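Side-chain contacts in enoyl-[acyl-carrier-protein] reductase [FMN] (PDB 5GVJ), which probably reduces enoyl-acyl carrier protein intermediates with NADH in bacterial fatty acid synthesis, as an FMN-dependent flavoprotein of TIM-barrel fold: residues D175-A180 / K302-K307; V3-T8 / A181-G186; G41-G46 / R54-E59; L11-P16 / D65-V70. The protein carries 1 engineered substitution. One frame throughout, in Å; residues are numbered along the deposited sequence.

Interaction 1. Residues D175-A180 / K302-K307; sequences DGRGMA and KETVEK
T304 points its two branches at R177 and A180, where helix 290-309 leans on helix 176-185, the helix between the last two strands of the TIM barrel. The segment axes approach to 8.7 Å and cross at -55°. From helix 290-309 T304 reaches in like a fork. Its methyl lies anti to the backbone N (chi1 -59° for OG1) and is thereby turned onto the A180 methyl, CG2 to CB 3.6 Å. The other branch, OG1, stands over the start of the R177 side chain, 3.7 Å from R177 CG, a van der Waals touch of oxygen on carbon; the hydroxyl itself is hydrogen-bonded to the carbonyl of E300, one turn earlier in its own helix. R177 crosses T304 at about a right angle and then runs on extended from CG to NE, past the threonine and into the second subunit. There NH1 bonds L185 O of that chain, and A184 of the same chain packs on both R177 and T304, so this small interhelical contact is also covered by the dimer partner. E300 contributes further: its carboxylate accepts from R177 N in the first turn of helix 176-185. The N-cap of this helix is D175, whose second oxygen, OD2, pairs with R161 of the second subunit; its first, OD1, is met nearly end-on by G178 N at 2.9 Å, with an N-H...O angle of 161°.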
loop_
_atom_site.group_PDB
_atom_site.type_symbol
_atom_site.label_atom_id
_atom_site.label_comp_id
_atom_site.label_asym_id
_atom_site.label_seq_id
_atom_site.Cartn_x
_atom_site.Cartn_y
_atom_site.Cartn_z
ATOM N N ASP A 175 -9.723 -2.497 -8.727
ATOM C CA ASP A 175 -9.641 -2.916 -10.123
ATOM C C ASP A 175 -8.827 -4.205 -10.225
ATOM O O ASP A 175 -8.295 -4.715 -9.231
ATOM C CB ASP A 175 -9.060 -1.803 -11.005
ATOM C CG ASP A 175 -7.717 -1.301 -10.508
ATOM O OD1 ASP A 175 -6.979 -2.090 -9.872
ATOM O OD2 ASP A 175 -7.406 -0.120 -10.760
ATOM N N GLY A 176 -8.727 -4.719 -11.457
ATOM C CA GLY A 176 -8.062 -5.994 -11.676
ATOM C C GLY A 176 -6.566 -5.934 -11.435
ATOM O O GLY A 176 -5.968 -6.919 -10.985
ATOM N N ARG A 177 -5.940 -4.794 -11.743
ATOM C CA ARG A 177 -4.540 -4.581 -11.365
ATOM C C ARG A 177 -4.335 -4.803 -9.878
ATOM O O ARG A 177 -3.396 -5.490 -9.460
ATOM C CB ARG A 177 -4.113 -3.157 -11.717
ATOM C CG ARG A 177 -3.523 -3.003 -13.068
ATOM C CD ARG A 177 -2.878 -1.648 -13.168
ATOM N NE ARG A 177 -2.899 -1.159 -14.539
ATOM C CZ ARG A 177 -2.187 -0.124 -14.966
ATOM N NH1 ARG A 177 -1.397 0.534 -14.124
ATOM N NH2 ARG A 177 -2.269 0.247 -16.234
ATOM N N GLY A 178 -5.189 -4.193 -9.060
ATOM C CA GLY A 178 -5.061 -4.349 -7.625
ATOM C C GLY A 178 -5.274 -5.782 -7.176
ATOM O O GLY A 178 -4.626 -6.251 -6.236
ATOM N N MET A 179 -6.182 -6.499 -7.844
ATOM C CA MET A 179 -6.380 -7.904 -7.520
ATOM C C MET A 179 -5.104 -8.691 -7.777
ATOM O O MET A 179 -4.693 -9.512 -6.949
ATOM C CB MET A 179 -7.545 -8.484 -8.323
ATOM C CG MET A 179 -7.807 -9.944 -8.020
ATOM S SD MET A 179 -9.330 -10.586 -8.791
ATOM C CE MET A 179 -8.813 -12.248 -9.180
ATOM N N ALA A 180 -4.454 -8.439 -8.916
ATOM C CA ALA A 180 -3.218 -9.153 -9.221
ATOM C C ALA A 180 -2.114 -8.768 -8.245
ATOM O O ALA A 180 -1.390 -9.637 -7.746
ATOM C CB ALA A 180 -2.787 -8.882 -10.664
ATOM N N LYS A 302 -6.549 -10.905 -15.484
ATOM C CA LYS A 302 -5.929 -11.826 -16.433
ATOM C C LYS A 302 -4.952 -11.107 -17.354
ATOM O O LYS A 302 -3.862 -11.623 -17.625
ATOM C CB LYS A 302 -7.013 -12.544 -17.241
ATOM C CG LYS A 302 -7.907 -13.438 -16.377
ATOM C CD LYS A 302 -9.279 -13.699 -17.016
ATOM C CE LYS A 302 -10.215 -14.396 -16.044
ATOM N NZ LYS A 302 -11.530 -14.764 -16.674
ATOM N N GLU A 303 -5.319 -9.915 -17.844
ATOM C CA GLU A 303 -4.387 -9.140 -18.666
ATOM C C GLU A 303 -3.142 -8.755 -17.881
ATOM O O GLU A 303 -2.040 -8.699 -18.438
ATOM C CB GLU A 303 -5.067 -7.876 -19.205
ATOM C CG GLU A 303 -6.286 -8.171 -20.062
ATOM C CD GLU A 303 -7.040 -6.924 -20.487
ATOM O OE1 GLU A 303 -7.735 -6.992 -21.520
ATOM O OE2 GLU A 303 -6.950 -5.890 -19.790
ATOM N N THR A 304 -3.305 -8.436 -16.595
ATOM C CA THR A 304 -2.154 -8.086 -15.773
ATOM C C THR A 304 -1.220 -9.278 -15.602
ATOM O O THR A 304 0.006 -9.134 -15.716
ATOM C CB THR A 304 -2.620 -7.553 -14.416
ATOM O OG1 THR A 304 -3.450 -6.409 -14.629
ATOM C CG2 THR A 304 -1.417 -7.131 -13.547
ATOM N N VAL A 305 -1.777 -10.470 -15.350
ATOM C CA VAL A 305 -0.937 -11.654 -15.161
ATOM C C VAL A 305 -0.197 -12.000 -16.449
ATOM O O VAL A 305 0.993 -12.352 -16.425
ATOM C CB VAL A 305 -1.782 -12.839 -14.653
ATOM C CG1 VAL A 305 -0.971 -14.126 -14.670
ATOM C CG2 VAL A 305 -2.272 -12.570 -13.251
ATOM N N GLU A 306 -0.889 -11.916 -17.593
ATOM C CA GLU A 306 -0.219 -12.097 -18.879
ATOM C C GLU A 306 0.907 -11.094 -19.062
ATOM O O GLU A 306 1.982 -11.441 -19.566
ATOM C CB GLU A 306 -1.227 -11.976 -20.023
ATOM C CG GLU A 306 -2.319 -13.014 -19.923
ATOM C CD GLU A 306 -3.358 -12.889 -21.007
ATOM O OE1 GLU A 306 -3.922 -13.936 -21.385
ATOM O OE2 GLU A 306 -3.614 -11.755 -21.471
ATOM N N LYS A 307 0.683 -9.843 -18.655
ATOM C CA LYS A 307 1.734 -8.832 -18.735
ATOM C C LYS A 307 2.939 -9.224 -17.885
ATOM O O LYS A 307 4.086 -9.162 -18.346
ATOM C CB LYS A 307 1.175 -7.475 -18.298
ATOM C CG LYS A 307 1.971 -6.255 -18.767
ATOM C CD LYS A 307 2.160 -5.236 -17.643
ATOM C CE LYS A 307 2.943 -4.018 -18.138
ATOM N NZ LYS A 307 4.282 -3.876 -17.458
#

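Interaction 2. Residues V3-T8 / A181-G186; sequences VRTRVT and AAFALG
T5 presses its methyl obliquely against the ring of F183, CG2 lying 3.6 Å from CE2 and 4.0 Å from CZ, and the two side chains cross at about a right angle. V3 joins from the same extended run of chain, but more loosely, its CG2 4.4 Å from F183 CE2. Next come two other rings: F301 of the same chain and Y311 of the second subunit both meet F183 edge-to-face. The phenylalanine therefore lies between its own chain's N-terminal segment, helix 290-309 and the partner subunit. T5 is placed by its role as N-cap of helix 6-11. With chi1 at 79°, OG1 sits between the backbone N and the carbonyl carbon, while CG2 is left beside the backbone N, facing F183. In that position T5 OG1 accepts a hydrogen bond from V7 N at 2.9 Å. A second, weak bond reaches T5 OG1 from T8 N at 3.4 Å. The hydroxyl is also hydrogen-bonded to the carbonyl of E188, just before strand 189-191. At T5 a change to alanine would remove both branches, is likely to leave V7 N without its cap, and would probably open a gap beside the F183 ring. Beyond F183, helix 176-185 closes in a Schellman motif at G186 (phi 121°). The chemistry divides cleanly at one residue: threonine spends its polar branch on backbone groups of its own helix start and of E188, and offers only carbon to the aromatic cluster.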
loop_
_atom_site.group_PDB
_atom_site.type_symbol
_atom_site.label_atom_id
_atom_site.label_comp_id
_atom_site.label_asym_id
_atom_site.label_seq_id
_atom_site.Cartn_x
_atom_site.Cartn_y
_atom_site.Cartn_z
ATOM N N VAL A 3 -11.279 -17.192 -12.040
ATOM C CA VAL A 3 -10.087 -17.684 -11.370
ATOM C C VAL A 3 -10.528 -18.400 -10.101
ATOM O O VAL A 3 -11.500 -18.000 -9.454
ATOM C CB VAL A 3 -9.083 -16.542 -11.084
ATOM C CG1 VAL A 3 -9.299 -15.389 -12.056
ATOM C CG2 VAL A 3 -9.125 -16.066 -9.640
ATOM N N ARG A 4 -9.850 -19.491 -9.786
ATOM C CA ARG A 4 -10.174 -20.311 -8.630
ATOM C C ARG A 4 -9.082 -20.136 -7.586
ATOM O O ARG A 4 -7.900 -20.126 -7.926
ATOM C CB ARG A 4 -10.297 -21.779 -9.044
ATOM C CG ARG A 4 -10.811 -22.690 -7.960
ATOM C CD ARG A 4 -10.938 -24.124 -8.467
ATOM N NE ARG A 4 -11.384 -25.018 -7.401
ATOM C CZ ARG A 4 -11.826 -26.255 -7.598
ATOM N NH1 ARG A 4 -11.875 -26.756 -8.827
ATOM N NH2 ARG A 4 -12.225 -26.983 -6.566
ATOM N N THR A 5 -9.466 -19.949 -6.324
ATOM C CA THR A 5 -8.485 -19.823 -5.246
ATOM C C THR A 5 -8.971 -20.611 -4.041
ATOM O O THR A 5 -10.112 -21.075 -3.999
ATOM C CB THR A 5 -8.247 -18.369 -4.824
ATOM O OG1 THR A 5 -9.313 -17.934 -3.972
ATOM C CG2 THR A 5 -8.171 -17.427 -6.046
ATOM N N ARG A 6 -8.105 -20.741 -3.027
ATOM C CA ARG A 6 -8.572 -21.355 -1.785
ATOM C C ARG A 6 -9.799 -20.638 -1.228
ATOM O O ARG A 6 -10.619 -21.257 -0.536
ATOM C CB ARG A 6 -7.464 -21.365 -0.735
ATOM C CG ARG A 6 -6.286 -22.266 -1.076
ATOM C CD ARG A 6 -5.041 -21.841 -0.274
ATOM N NE ARG A 6 -5.085 -22.276 1.093
ATOM C CZ ARG A 6 -4.450 -21.696 2.107
ATOM N NH1 ARG A 6 -3.723 -20.586 1.954
ATOM N NH2 ARG A 6 -4.576 -22.238 3.298
ATOM N N VAL A 7 -9.945 -19.340 -1.506
ATOM C CA VAL A 7 -11.067 -18.609 -0.921
ATOM C C VAL A 7 -12.361 -18.948 -1.644
ATOM O O VAL A 7 -13.405 -19.133 -1.010
ATOM C CB VAL A 7 -10.798 -17.092 -0.913
ATOM C CG1 VAL A 7 -12.061 -16.334 -0.499
ATOM C CG2 VAL A 7 -9.650 -16.775 0.042
ATOM N N THR A 8 -12.336 -19.045 -2.977
ATOM C CA THR A 8 -13.573 -19.448 -3.646
ATOM C C THR A 8 -13.964 -20.876 -3.262
ATOM O O THR A 8 -15.158 -21.192 -3.170
ATOM C CB THR A 8 -13.450 -19.305 -5.168
ATOM O OG1 THR A 8 -12.461 -20.207 -5.682
ATOM C CG2 THR A 8 -13.074 -17.888 -5.535
ATOM N N ALA A 181 -1.992 -7.474 -7.943
ATOM C CA ALA A 181 -1.017 -7.019 -6.959
ATOM C C ALA A 181 -1.243 -7.666 -5.600
ATOM O O ALA A 181 -0.288 -8.102 -4.953
ATOM C CB ALA A 181 -1.087 -5.502 -6.832
ATOM N N ALA A 182 -2.503 -7.728 -5.143
ATOM C CA ALA A 182 -2.794 -8.367 -3.862
ATOM C C ALA A 182 -2.399 -9.835 -3.881
ATOM O O ALA A 182 -1.812 -10.344 -2.918
ATOM C CB ALA A 182 -4.279 -8.220 -3.520
ATOM N N PHE A 183 -2.714 -10.531 -4.971
ATOM C CA PHE A 183 -2.354 -11.941 -5.079
ATOM C C PHE A 183 -0.841 -12.123 -5.079
ATOM O O PHE A 183 -0.315 -13.082 -4.493
ATOM C CB PHE A 183 -2.986 -12.523 -6.348
ATOM C CG PHE A 183 -4.439 -12.908 -6.185
ATOM C CD1 PHE A 183 -5.293 -12.148 -5.400
ATOM C CD2 PHE A 183 -4.942 -14.031 -6.818
ATOM C CE1 PHE A 183 -6.627 -12.508 -5.240
ATOM C CE2 PHE A 183 -6.278 -14.390 -6.672
ATOM C CZ PHE A 183 -7.113 -13.624 -5.883
ATOM N N ALA A 184 -0.117 -11.195 -5.713
ATOM C CA ALA A 184 1.340 -11.247 -5.686
ATOM C C ALA A 184 1.877 -11.127 -4.265
ATOM O O ALA A 184 2.857 -11.789 -3.908
ATOM C CB ALA A 184 1.925 -10.139 -6.565
ATOM N N LEU A 185 1.267 -10.268 -3.442
ATOM C CA LEU A 185 1.710 -10.137 -2.060
ATOM C C LEU A 185 1.354 -11.357 -1.213
ATOM O O LEU A 185 1.841 -11.463 -0.081
ATOM C CB LEU A 185 1.107 -8.880 -1.430
ATOM C CG LEU A 185 1.481 -7.543 -2.071
ATOM C CD1 LEU A 185 0.646 -6.394 -1.515
ATOM C CD2 LEU A 185 2.972 -7.276 -1.878
ATOM N N GLY A 186 0.522 -12.263 -1.722
ATOM C CA GLY A 186 0.143 -13.472 -1.006
ATOM C C GLY A 186 -1.346 -13.639 -0.740
ATOM O O GLY A 186 -1.743 -14.674 -0.183
#

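Interaction 3. Residues G41-G46 / R54-E59; sequences GIIGSG and RKAISE
I43 lays its outer methyl on the backbone of helix 50-63 between A56 and I57: CD1 is 3.8 Å from A56 O and 4.0 Å from I57 CA. Both branches take part. With CG1 anti to the carbonyl carbon (chi1 -66°) and the chain extended beyond it (chi2 169°), CD1 reaches the helix surface and comes within 4.2 Å of I57 CG1, while CG2 turns to the A56 methyl, CG2 to CB 4.1 Å. The small A56 side chain probably lets I43 come close enough to touch the main chain itself. All of these are van der Waals contacts between buried groups. A31 of helix 28-36 and M48 also pack on I43, and I57 is backed by F68 and V85. The strand that carries I43 is held to its neighbour by backbone bonds to G69 and N71. The side chain lies about 7 Å from G21, which contacts FMN in another structure of this protein. A strand residue packed under the following helix in this way belongs to the beta-alpha-beta unit of strand 41-44, helix 50-63 and strand 68-73, the repeating element of a TIM barrel.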
loop_
_atom_site.group_PDB
_atom_site.type_symbol
_atom_site.label_atom_id
_atom_site.label_comp_id
_atom_site.label_asym_id
_atom_site.label_seq_id
_atom_site.Cartn_x
_atom_site.Cartn_y
_atom_site.Cartn_z
ATOM N N GLY A 41 -21.415 -11.063 -1.192
ATOM C CA GLY A 41 -22.091 -9.936 -0.590
ATOM C C GLY A 41 -22.049 -10.044 0.919
ATOM O O GLY A 41 -22.000 -11.132 1.490
ATOM N N ILE A 42 -22.039 -8.897 1.585
ATOM C CA ILE A 42 -21.880 -8.888 3.032
ATOM C C ILE A 42 -22.832 -7.860 3.611
ATOM O O ILE A 42 -22.820 -6.697 3.199
ATOM C CB ILE A 42 -20.433 -8.591 3.469
ATOM C CG1 ILE A 42 -19.530 -9.767 3.102
ATOM C CG2 ILE A 42 -20.394 -8.335 4.968
ATOM C CD1 ILE A 42 -18.020 -9.496 3.325
ATOM N N ILE A 43 -23.686 -8.301 4.530
ATOM C CA ILE A 43 -24.595 -7.414 5.245
ATOM C C ILE A 43 -23.822 -6.765 6.387
ATOM O O ILE A 43 -23.243 -7.459 7.228
ATOM C CB ILE A 43 -25.808 -8.194 5.783
ATOM C CG1 ILE A 43 -26.658 -8.730 4.632
ATOM C CG2 ILE A 43 -26.629 -7.313 6.720
ATOM C CD1 ILE A 43 -27.726 -9.743 5.084
ATOM N N GLY A 44 -23.805 -5.437 6.418
ATOM C CA GLY A 44 -23.158 -4.731 7.508
ATOM C C GLY A 44 -24.100 -4.529 8.677
ATOM O O GLY A 44 -25.076 -3.778 8.567
ATOM N N SER A 45 -23.839 -5.197 9.797
ATOM C CA SER A 45 -24.744 -5.148 10.937
ATOM C C SER A 45 -24.328 -4.110 11.970
ATOM O O SER A 45 -24.922 -4.060 13.051
ATOM C CB SER A 45 -24.855 -6.533 11.596
ATOM O OG SER A 45 -23.711 -6.852 12.376
ATOM N N GLY A 46 -23.326 -3.283 11.658
ATOM C CA GLY A 46 -22.723 -2.429 12.668
ATOM C C GLY A 46 -23.718 -1.566 13.417
ATOM O O GLY A 46 -23.545 -1.313 14.615
ATOM N N ARG A 54 -32.090 -10.008 11.460
ATOM C CA ARG A 54 -32.959 -11.093 11.014
ATOM C C ARG A 54 -33.695 -10.717 9.735
ATOM O O ARG A 54 -33.711 -11.484 8.764
ATOM C CB ARG A 54 -33.970 -11.463 12.101
ATOM C CG ARG A 54 -33.428 -12.326 13.207
ATOM C CD ARG A 54 -34.544 -12.846 14.124
ATOM N NE ARG A 54 -33.962 -13.271 15.391
ATOM C CZ ARG A 54 -33.869 -12.498 16.468
ATOM N NH1 ARG A 54 -34.350 -11.264 16.441
ATOM N NH2 ARG A 54 -33.299 -12.964 17.575
ATOM N N LYS A 55 -34.337 -9.541 9.731
ATOM C CA LYS A 55 -35.046 -9.084 8.534
ATOM C C LYS A 55 -34.093 -8.951 7.360
ATOM O O LYS A 55 -34.401 -9.392 6.243
ATOM C CB LYS A 55 -35.732 -7.736 8.777
ATOM C CG LYS A 55 -36.348 -7.534 10.145
ATOM C CD LYS A 55 -37.788 -7.956 10.236
ATOM C CE LYS A 55 -38.544 -7.000 11.152
ATOM N NZ LYS A 55 -38.671 -7.554 12.536
ATOM N N ALA A 56 -32.921 -8.344 7.602
ATOM C CA ALA A 56 -31.949 -8.151 6.541
ATOM C C ALA A 56 -31.577 -9.478 5.903
ATOM O O ALA A 56 -31.542 -9.599 4.671
ATOM C CB ALA A 56 -30.710 -7.447 7.097
ATOM N N ILE A 57 -31.334 -10.499 6.730
ATOM C CA ILE A 57 -30.969 -11.804 6.193
ATOM C C ILE A 57 -32.111 -12.362 5.361
ATOM O O ILE A 57 -31.898 -12.903 4.270
ATOM C CB ILE A 57 -30.576 -12.760 7.333
ATOM C CG1 ILE A 57 -29.293 -12.269 8.016
ATOM C CG2 ILE A 57 -30.400 -14.172 6.790
ATOM C CD1 ILE A 57 -28.974 -13.005 9.306
ATOM N N SER A 58 -33.343 -12.214 5.855
ATOM C CA SER A 58 -34.503 -12.717 5.127
ATOM C C SER A 58 -34.641 -12.054 3.763
ATOM O O SER A 58 -34.890 -12.733 2.757
ATOM C CB SER A 58 -35.774 -12.505 5.950
ATOM O OG SER A 58 -36.872 -13.099 5.285
ATOM N N GLU A 59 -34.471 -10.737 3.695
ATOM C CA GLU A 59 -34.675 -10.107 2.395
ATOM C C GLU A 59 -33.543 -10.412 1.431
ATOM O O GLU A 59 -33.778 -10.480 0.222
ATOM C CB GLU A 59 -34.891 -8.602 2.529
ATOM C CG GLU A 59 -33.963 -7.845 3.419
ATOM C CD GLU A 59 -34.526 -6.466 3.734
ATOM O OE1 GLU A 59 -35.606 -6.394 4.365
ATOM O OE2 GLU A 59 -33.912 -5.461 3.318
#

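Interaction 4. Residues L11-P16 / D65-V70; sequences LEIEHP and DKPFGV
I13 and P67 face each other with their CA atoms 6.7 Å apart, just after the chain leaves helix 6-11 through a Schellman motif whose C-prime residue, E12, has a positive phi of 58°. This turn brings two successive carbonyls onto the proline ring: L11 O and E12 O each stand 3.5 Å from P67 CG. The third touch is apolar, I13 CG2 against P67 CB at 3.8 Å. I13 carries CG1 in the crowded position between the backbone N and the carbonyl carbon (chi1 60°), and CG2 is thus left on the side of the proline, the two side chains crossing obliquely. The backbone of P67 is also tied, its carbonyl accepting from S35 OG. Farther out, toward solvent, E14 and K66 meet through a water, which donates to E14 OE1 at 3.0 Å and accepts from K66 NZ at 2.8 Å. E14 OE1 and K66 NZ are themselves 5.0 Å apart, so the opposite charges are probably only loosely coupled; NZ has a second partner in the carbonyl of E36. E14 also lays its CG over one face of the H15 ring, offset toward the rim. Both segments run into the starts of barrel strands, 17-18 and 68-73, and the contact thus lies at the N-terminal ends of the barrel strands, the pole away from the strand ends where TIM barrels place their active sites.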
loop_
_atom_site.group_PDB
_atom_site.type_symbol
_atom_site.label_atom_id
_atom_site.label_comp_id
_atom_site.label_asym_id
_atom_site.label_seq_id
_atom_site.Cartn_x
_atom_site.Cartn_y
_atom_site.Cartn_z
ATOM N N LEU A 11 -15.333 -20.591 0.521
ATOM C CA LEU A 11 -16.604 -19.893 0.635
ATOM C C LEU A 11 -17.661 -20.419 -0.325
ATOM O O LEU A 11 -18.819 -19.992 -0.241
ATOM C CB LEU A 11 -16.385 -18.396 0.398
ATOM C CG LEU A 11 -16.155 -17.495 1.619
ATOM C CD1 LEU A 11 -15.545 -18.219 2.796
ATOM C CD2 LEU A 11 -15.357 -16.266 1.244
ATOM N N GLU A 12 -17.282 -21.324 -1.232
ATOM C CA GLU A 12 -18.190 -21.905 -2.220
ATOM C C GLU A 12 -18.835 -20.825 -3.088
ATOM O O GLU A 12 -20.034 -20.855 -3.366
ATOM C CB GLU A 12 -19.248 -22.783 -1.546
ATOM C CG GLU A 12 -18.657 -23.998 -0.868
ATOM C CD GLU A 12 -19.702 -24.825 -0.132
ATOM O OE1 GLU A 12 -20.276 -24.327 0.857
ATOM O OE2 GLU A 12 -19.953 -25.971 -0.546
ATOM N N ILE A 13 -18.027 -19.860 -3.517
ATOM C CA ILE A 13 -18.462 -18.812 -4.428
ATOM C C ILE A 13 -17.633 -18.914 -5.700
ATOM O O ILE A 13 -16.614 -19.605 -5.759
ATOM C CB ILE A 13 -18.338 -17.408 -3.815
ATOM C CG1 ILE A 13 -16.873 -17.127 -3.436
ATOM C CG2 ILE A 13 -19.222 -17.285 -2.599
ATOM C CD1 ILE A 13 -16.687 -15.819 -2.696
ATOM N N GLU A 14 -18.078 -18.182 -6.715
ATOM C CA GLU A 14 -17.469 -18.256 -8.031
ATOM C C GLU A 14 -16.241 -17.356 -8.133
ATOM O O GLU A 14 -15.254 -17.726 -8.778
ATOM C CB GLU A 14 -18.514 -17.882 -9.086
ATOM C CG GLU A 14 -18.056 -17.984 -10.518
ATOM C CD GLU A 14 -19.160 -17.654 -11.516
ATOM O OE1 GLU A 14 -20.248 -17.196 -11.093
ATOM O OE2 GLU A 14 -18.935 -17.858 -12.728
ATOM N N HIS A 15 -16.281 -16.169 -7.517
ATOM C CA HIS A 15 -15.197 -15.221 -7.723
ATOM C C HIS A 15 -14.568 -14.842 -6.388
ATOM O O HIS A 15 -15.276 -14.706 -5.389
ATOM C CB HIS A 15 -15.666 -13.929 -8.422
ATOM C CG HIS A 15 -16.514 -14.161 -9.630
ATOM N ND1 HIS A 15 -16.050 -14.813 -10.750
ATOM C CD2 HIS A 15 -17.801 -13.824 -9.894
ATOM C CE1 HIS A 15 -17.015 -14.873 -11.652
ATOM N NE2 HIS A 15 -18.085 -14.279 -11.159
ATOM N N PRO A 16 -13.240 -14.633 -6.350
ATOM C CA PRO A 16 -12.545 -14.322 -5.086
ATOM C C PRO A 16 -12.634 -12.840 -4.731
ATOM O O PRO A 16 -11.624 -12.156 -4.549
ATOM C CB PRO A 16 -11.108 -14.758 -5.400
ATOM C CG PRO A 16 -10.972 -14.357 -6.881
ATOM C CD PRO A 16 -12.314 -14.721 -7.490
ATOM N N ASP A 65 -29.908 -17.292 -3.606
ATOM C CA ASP A 65 -29.603 -18.513 -2.874
ATOM C C ASP A 65 -28.107 -18.691 -2.612
ATOM O O ASP A 65 -27.718 -19.666 -1.961
ATOM C CB ASP A 65 -30.114 -19.733 -3.645
ATOM C CG ASP A 65 -31.617 -19.688 -3.894
ATOM O OD1 ASP A 65 -32.356 -19.175 -3.025
ATOM O OD2 ASP A 65 -32.059 -20.171 -4.960
ATOM N N LYS A 66 -27.268 -17.781 -3.097
ATOM C CA LYS A 66 -25.822 -17.959 -3.063
ATOM C C LYS A 66 -25.232 -17.503 -1.732
ATOM O O LYS A 66 -25.875 -16.787 -0.968
ATOM C CB LYS A 66 -25.184 -17.195 -4.227
ATOM C CG LYS A 66 -25.632 -17.760 -5.568
ATOM C CD LYS A 66 -24.956 -17.096 -6.750
ATOM C CE LYS A 66 -25.618 -17.568 -8.051
ATOM N NZ LYS A 66 -24.917 -16.986 -9.242
ATOM N N PRO A 67 -23.996 -17.903 -1.420
ATOM C CA PRO A 67 -23.419 -17.540 -0.120
ATOM C C PRO A 67 -23.334 -16.036 0.075
ATOM O O PRO A 67 -23.271 -15.246 -0.871
ATOM C CB PRO A 67 -22.021 -18.173 -0.155
ATOM C CG PRO A 67 -22.153 -19.328 -1.084
ATOM C CD PRO A 67 -23.163 -18.885 -2.138
ATOM N N PHE A 68 -23.306 -15.649 1.343
ATOM C CA PHE A 68 -23.237 -14.255 1.738
ATOM C C PHE A 68 -22.639 -14.210 3.132
ATOM O O PHE A 68 -22.601 -15.222 3.838
ATOM C CB PHE A 68 -24.623 -13.598 1.725
ATOM C CG PHE A 68 -25.565 -14.184 2.744
ATOM C CD1 PHE A 68 -26.261 -15.350 2.468
ATOM C CD2 PHE A 68 -25.720 -13.591 3.995
ATOM C CE1 PHE A 68 -27.110 -15.900 3.410
ATOM C CE2 PHE A 68 -26.571 -14.142 4.940
ATOM C CZ PHE A 68 -27.262 -15.293 4.646
ATOM N N GLY A 69 -22.176 -13.029 3.527
ATOM C CA GLY A 69 -21.633 -12.828 4.850
ATOM C C GLY A 69 -22.406 -11.779 5.629
ATOM O O GLY A 69 -23.218 -11.016 5.085
ATOM N N VAL A 70 -22.157 -11.777 6.936
ATOM C CA VAL A 70 -22.588 -10.724 7.844
ATOM C C VAL A 70 -21.351 -10.216 8.571
ATOM O O VAL A 70 -20.598 -11.010 9.147
ATOM C CB VAL A 70 -23.633 -11.213 8.862
ATOM C CG1 VAL A 70 -23.855 -10.141 9.921
ATOM C CG2 VAL A 70 -24.955 -11.562 8.166
HETATM O O HOH W 1 -22.204 -17.697 -8.922
#

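Overall arrangement
Interactions 1 and 2 share helix 176-185, have centres 11 Å apart and both touch the second subunit. Interactions 3 and 4, centres 14 Å apart, meet at the parallel sheet through neighbouring strands 41-44 and 68-73. Interaction 4 bridges the two groups: its P16 packs on M179 of interaction 1 and V3 of interaction 2. Interactions 1 and 3 lie on opposite sides of the chain's centre, their centres 31 Å apart. Along the chain, residues 3-8 and 11-16 come first, then 41-46, 54-59 and 65-70, and much later 175-180, 181-186 and 302-307. The N-terminal segment thus ties early barrel elements to the late helices that take part in the dimer contact.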